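Local coordinates for protein kojibiose phosphorylase (PDB 6W0P) that is a carbohydrate-active enzyme of glycoside hydrolase family 65, from a gut metagenome, at residues K383-F396 and L448-Q460. Sequence-based numbering, arbitrary orientation.
Sequences KARAKELDSIGACF and LVEISKFLLSRGQ
C395 lies over one face of the F454 ring, its CB 3.4 Å from the ring centroid and only 11° off the normal, a CH-pi contact. A chi1 of 178° swings C395 SG away from the backbone N, and it meets the ring obliquely, 3.8 Å from the F454 centroid. S391 CB meets the ring edge at F454 CD1, and A386 CB approaches obliquely. Next to this ring contact, toward the start of 448-460, A394 N donates to E450 O (3.0 Å), entering from above the carbonyl plane, while F454 N, in its helical bond, reaches that oxygen from the opposite face. G393, with its positive phi, brings its CA close to the helix, 3.7 Å from K453 CB and in CA-H...O contact with E450 O. Further along, I392 N makes a nearly straight bond (167°) to S457 OG.

Helix 379-388 ends in a Schellman motif, with D390 at C-prime, S391 N bonded to A386 O and D390 N to K387 O. The chain after this turn, 391-396, lies antiparallel against helix 437-458 within the family 65 central catalytic domain, an (alpha/alpha)6 barrel. At the other end, F396 presents its ring edge to I451 CG1.

E450, bent at chi2, links two lysines: OE1 takes K453 NZ at 2.9 Å, whereas OE2 has a long salt bridge to K383 NZ, supplemented by a bridging water. E380 also pairs with K383, and C518 O accepts from K453. F417 stacks edge-to-face with F454, and D390 forms a salt bridge with R578 of the second subunit.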
loop_
_atom_site.group_PDB
_atom_site.type_symbol
_atom_site.label_atom_id
_atom_site.label_comp_id
_atom_site.label_asym_id
_atom_site.label_seq_id
_atom_site.Cartn_x
_atom_site.Cartn_y
_atom_site.Cartn_z
ATOM N N LYS A 383 4.878 22.255 -7.525
ATOM C CA LYS A 383 4.996 22.995 -6.238
ATOM C C LYS A 383 3.943 22.480 -5.253
ATOM O O LYS A 383 4.274 22.351 -4.060
ATOM C CB LYS A 383 4.880 24.503 -6.451
ATOM C CG LYS A 383 6.141 25.154 -6.995
ATOM C CD LYS A 383 5.859 26.359 -7.849
ATOM C CE LYS A 383 6.013 27.671 -7.119
ATOM N NZ LYS A 383 5.709 28.794 -8.042
ATOM N N ALA A 384 2.739 22.172 -5.726
ATOM C CA ALA A 384 1.674 21.579 -4.891
ATOM C C ALA A 384 2.122 20.175 -4.449
ATOM O O ALA A 384 1.872 19.804 -3.280
ATOM C CB ALA A 384 0.356 21.586 -5.643
ATOM N N ARG A 385 2.828 19.449 -5.321
ATOM C CA ARG A 385 3.331 18.090 -5.021
ATOM C C ARG A 385 4.367 18.170 -3.906
ATOM O O ARG A 385 4.326 17.299 -3.023
ATOM C CB ARG A 385 3.943 17.402 -6.248
ATOM C CG ARG A 385 4.391 15.967 -5.994
ATOM C CD ARG A 385 3.343 15.066 -5.359
ATOM N NE ARG A 385 3.907 13.787 -4.926
ATOM C CZ ARG A 385 3.285 12.849 -4.202
ATOM N NH1 ARG A 385 2.054 13.023 -3.745
ATOM N NH2 ARG A 385 3.933 11.741 -3.892
ATOM N N ALA A 386 5.299 19.121 -3.978
ATOM C CA ALA A 386 6.329 19.329 -2.932
ATOM C C ALA A 386 5.630 19.548 -1.581
ATOM O O ALA A 386 6.064 18.924 -0.581
ATOM C CB ALA A 386 7.252 20.473 -3.296
ATOM N N LYS A 387 4.562 20.353 -1.560
ATOM C CA LYS A 387 3.763 20.637 -0.331
ATOM C C LYS A 387 3.093 19.347 0.164
ATOM O O LYS A 387 3.193 19.101 1.374
ATOM C CB LYS A 387 2.803 21.809 -0.551
ATOM C CG LYS A 387 3.523 23.153 -0.646
ATOM C CD LYS A 387 2.622 24.397 -0.652
ATOM C CE LYS A 387 3.424 25.681 -0.514
ATOM N NZ LYS A 387 2.555 26.887 -0.482
ATOM N N GLU A 388 2.536 18.513 -0.725
ATOM C CA GLU A 388 1.934 17.201 -0.349
ATOM C C GLU A 388 2.995 16.317 0.345
ATOM O O GLU A 388 2.590 15.405 1.122
ATOM C CB GLU A 388 1.355 16.472 -1.566
ATOM C CG GLU A 388 0.088 17.078 -2.192
ATOM C CD GLU A 388 -0.303 16.468 -3.546
ATOM O OE1 GLU A 388 0.484 15.672 -4.107
ATOM O OE2 GLU A 388 -1.403 16.777 -4.052
ATOM N N LEU A 389 4.292 16.536 0.056
ATOM C CA LEU A 389 5.435 15.823 0.687
ATOM C C LEU A 389 6.111 16.688 1.762
ATOM O O LEU A 389 7.296 16.438 2.047
ATOM C CB LEU A 389 6.450 15.418 -0.393
ATOM C CG LEU A 389 5.938 14.454 -1.461
ATOM C CD1 LEU A 389 7.050 14.088 -2.439
ATOM C CD2 LEU A 389 5.346 13.206 -0.826
ATOM N N ASP A 390 5.400 17.642 2.366
ATOM C CA ASP A 390 5.906 18.453 3.516
ATOM C C ASP A 390 7.254 19.101 3.160
ATOM O O ASP A 390 8.127 19.232 4.048
ATOM C CB ASP A 390 5.965 17.603 4.793
ATOM C CG ASP A 390 4.581 17.302 5.359
ATOM O OD1 ASP A 390 3.598 17.842 4.825
ATOM O OD2 ASP A 390 4.488 16.532 6.313
ATOM N N SER A 391 7.376 19.544 1.907
ATOM C CA SER A 391 8.567 20.196 1.321
ATOM C C SER A 391 8.126 21.484 0.634
ATOM O O SER A 391 6.894 21.721 0.587
ATOM C CB SER A 391 9.261 19.236 0.365
ATOM O OG SER A 391 9.692 18.073 1.067
ATOM N N ILE A 392 9.087 22.264 0.132
ATOM C CA ILE A 392 8.840 23.490 -0.687
ATOM C C ILE A 392 9.533 23.347 -2.050
ATOM O O ILE A 392 10.132 22.268 -2.329
ATOM C CB ILE A 392 9.243 24.760 0.084
ATOM C CG1 ILE A 392 10.712 24.765 0.511
ATOM C CG2 ILE A 392 8.293 24.981 1.274
ATOM C CD1 ILE A 392 11.210 26.158 0.908
ATOM N N GLY A 393 9.391 24.351 -2.914
ATOM C CA GLY A 393 9.917 24.283 -4.287
ATOM C C GLY A 393 9.064 23.367 -5.153
ATOM O O GLY A 393 7.831 23.335 -4.963
ATOM N N ALA A 394 9.681 22.690 -6.121
ATOM C CA ALA A 394 8.962 21.923 -7.159
ATOM C C ALA A 394 9.450 20.466 -7.133
ATOM O O ALA A 394 10.650 20.240 -7.371
ATOM C CB ALA A 394 9.146 22.565 -8.512
ATOM N N CYS A 395 8.551 19.544 -6.776
ATOM C CA CYS A 395 8.765 18.080 -6.794
ATOM C C CYS A 395 8.013 17.543 -8.005
ATOM O O CYS A 395 6.782 17.381 -7.904
ATOM C CB CYS A 395 8.277 17.413 -5.519
ATOM S SG CYS A 395 8.475 15.612 -5.553
ATOM N N PHE A 396 8.694 17.371 -9.133
ATOM C CA PHE A 396 8.063 16.841 -10.365
ATOM C C PHE A 396 7.684 15.384 -10.118
ATOM O O PHE A 396 8.445 14.602 -9.534
ATOM C CB PHE A 396 8.984 17.027 -11.574
ATOM C CG PHE A 396 8.990 18.425 -12.119
ATOM C CD1 PHE A 396 7.994 18.840 -12.990
ATOM C CD2 PHE A 396 9.960 19.328 -11.735
ATOM C CE1 PHE A 396 7.970 20.145 -13.458
ATOM C CE2 PHE A 396 9.926 20.634 -12.192
ATOM C CZ PHE A 396 8.935 21.040 -13.057
ATOM N N LEU A 448 15.158 25.757 -12.231
ATOM C CA LEU A 448 16.342 25.250 -11.488
ATOM C C LEU A 448 16.264 25.692 -10.013
ATOM O O LEU A 448 16.672 24.887 -9.115
ATOM C CB LEU A 448 17.621 25.764 -12.147
ATOM C CG LEU A 448 17.944 25.196 -13.530
ATOM C CD1 LEU A 448 19.259 25.780 -14.034
ATOM C CD2 LEU A 448 18.022 23.668 -13.510
ATOM N N VAL A 449 15.788 26.919 -9.744
ATOM C CA VAL A 449 15.695 27.452 -8.352
ATOM C C VAL A 449 14.608 26.654 -7.632
ATOM O O VAL A 449 14.845 26.212 -6.504
ATOM C CB VAL A 449 15.445 28.975 -8.330
ATOM C CG1 VAL A 449 14.966 29.468 -6.967
ATOM C CG2 VAL A 449 16.691 29.729 -8.763
ATOM N N GLU A 450 13.465 26.458 -8.291
ATOM C CA GLU A 450 12.327 25.713 -7.698
ATOM C C GLU A 450 12.755 24.273 -7.395
ATOM O O GLU A 450 12.433 23.811 -6.287
ATOM C CB GLU A 450 11.087 25.758 -8.598
ATOM C CG GLU A 450 10.491 27.153 -8.739
ATOM C CD GLU A 450 9.910 27.789 -7.481
ATOM O OE1 GLU A 450 9.843 27.103 -6.437
ATOM O OE2 GLU A 450 9.560 28.990 -7.546
ATOM N N ILE A 451 13.448 23.587 -8.320
ATOM C CA ILE A 451 13.878 22.171 -8.104
ATOM C C ILE A 451 14.884 22.142 -6.958
ATOM O O ILE A 451 14.729 21.288 -6.067
ATOM C CB ILE A 451 14.447 21.515 -9.372
ATOM C CG1 ILE A 451 13.376 21.346 -10.452
ATOM C CG2 ILE A 451 15.120 20.193 -9.039
ATOM C CD1 ILE A 451 13.956 21.214 -11.832
ATOM N N SER A 452 15.852 23.059 -6.945
ATOM C CA SER A 452 16.868 23.159 -5.867
ATOM C C SER A 452 16.174 23.374 -4.516
ATOM O O SER A 452 16.541 22.688 -3.567
ATOM C CB SER A 452 17.900 24.207 -6.173
ATOM O OG SER A 452 18.540 23.894 -7.398
ATOM N N LYS A 453 15.185 24.263 -4.441
ATOM C CA LYS A 453 14.393 24.500 -3.197
ATOM C C LYS A 453 13.786 23.189 -2.678
ATOM O O LYS A 453 13.869 22.924 -1.459
ATOM C CB LYS A 453 13.279 25.506 -3.473
ATOM C CG LYS A 453 13.714 26.953 -3.375
ATOM C CD LYS A 453 12.660 27.934 -3.849
ATOM C CE LYS A 453 11.352 27.902 -3.086
ATOM N NZ LYS A 453 10.251 28.471 -3.905
ATOM N N PHE A 454 13.179 22.381 -3.554
ATOM C CA PHE A 454 12.611 21.068 -3.153
ATOM C C PHE A 454 13.720 20.165 -2.610
ATOM O O PHE A 454 13.552 19.597 -1.532
ATOM C CB PHE A 454 11.876 20.411 -4.314
ATOM C CG PHE A 454 11.533 18.974 -4.056
ATOM C CD1 PHE A 454 10.702 18.631 -3.006
ATOM C CD2 PHE A 454 12.042 17.970 -4.864
ATOM C CE1 PHE A 454 10.384 17.303 -2.766
ATOM C CE2 PHE A 454 11.723 16.647 -4.616
ATOM C CZ PHE A 454 10.893 16.317 -3.575
ATOM N N LEU A 455 14.845 20.081 -3.324
ATOM C CA LEU A 455 15.948 19.153 -2.976
ATOM C C LEU A 455 16.522 19.548 -1.612
ATOM O O LEU A 455 16.888 18.637 -0.850
ATOM C CB LEU A 455 17.010 19.173 -4.075
ATOM C CG LEU A 455 16.628 18.470 -5.373
ATOM C CD1 LEU A 455 17.793 18.496 -6.360
ATOM C CD2 LEU A 455 16.178 17.031 -5.131
ATOM N N LEU A 456 16.579 20.853 -1.317
ATOM C CA LEU A 456 17.151 21.409 -0.053
ATOM C C LEU A 456 16.190 21.227 1.122
ATOM O O LEU A 456 16.686 21.162 2.244
ATOM C CB LEU A 456 17.474 22.898 -0.232
ATOM C CG LEU A 456 18.766 23.189 -0.987
ATOM C CD1 LEU A 456 18.843 24.656 -1.387
ATOM C CD2 LEU A 456 19.973 22.794 -0.154
ATOM N N SER A 457 14.879 21.175 0.872
ATOM C CA SER A 457 13.842 20.965 1.913
ATOM C C SER A 457 13.582 19.476 2.168
ATOM O O SER A 457 13.301 19.129 3.310
ATOM C CB SER A 457 12.578 21.674 1.564
ATOM O OG SER A 457 12.215 21.434 0.223
ATOM N N ARG A 458 13.601 18.625 1.137
ATOM C CA ARG A 458 13.322 17.174 1.288
ATOM C C ARG A 458 14.621 16.506 1.738
ATOM O O ARG A 458 14.572 15.516 2.511
ATOM C CB ARG A 458 12.766 16.587 -0.016
ATOM C CG ARG A 458 12.564 15.070 -0.008
ATOM C CD ARG A 458 11.750 14.621 1.194
ATOM N NE ARG A 458 11.472 13.191 1.235
ATOM C CZ ARG A 458 12.321 12.245 1.615
ATOM N NH1 ARG A 458 13.550 12.535 2.006
ATOM N NH2 ARG A 458 11.924 10.991 1.628
ATOM N N GLY A 459 15.751 17.010 1.241
ATOM C CA GLY A 459 17.084 16.660 1.762
ATOM C C GLY A 459 17.209 17.097 3.211
ATOM O O GLY A 459 16.608 18.114 3.563
ATOM N N GLN A 460 17.916 16.336 4.041
ATOM C CA GLN A 460 18.106 16.665 5.480
ATOM C C GLN A 460 19.582 16.510 5.862
ATOM O O GLN A 460 20.316 15.707 5.209
ATOM C CB GLN A 460 17.263 15.749 6.372
ATOM C CG GLN A 460 15.771 15.743 6.052
ATOM C CD GLN A 460 15.059 14.622 6.779
ATOM O OE1 GLN A 460 14.435 14.858 7.816
ATOM N NE2 GLN A 460 15.154 13.396 6.261
HETATM O O HOH W 1 7.632 29.590 -9.698
HETATM O O HOH W 2 7.706 26.983 -2.134
#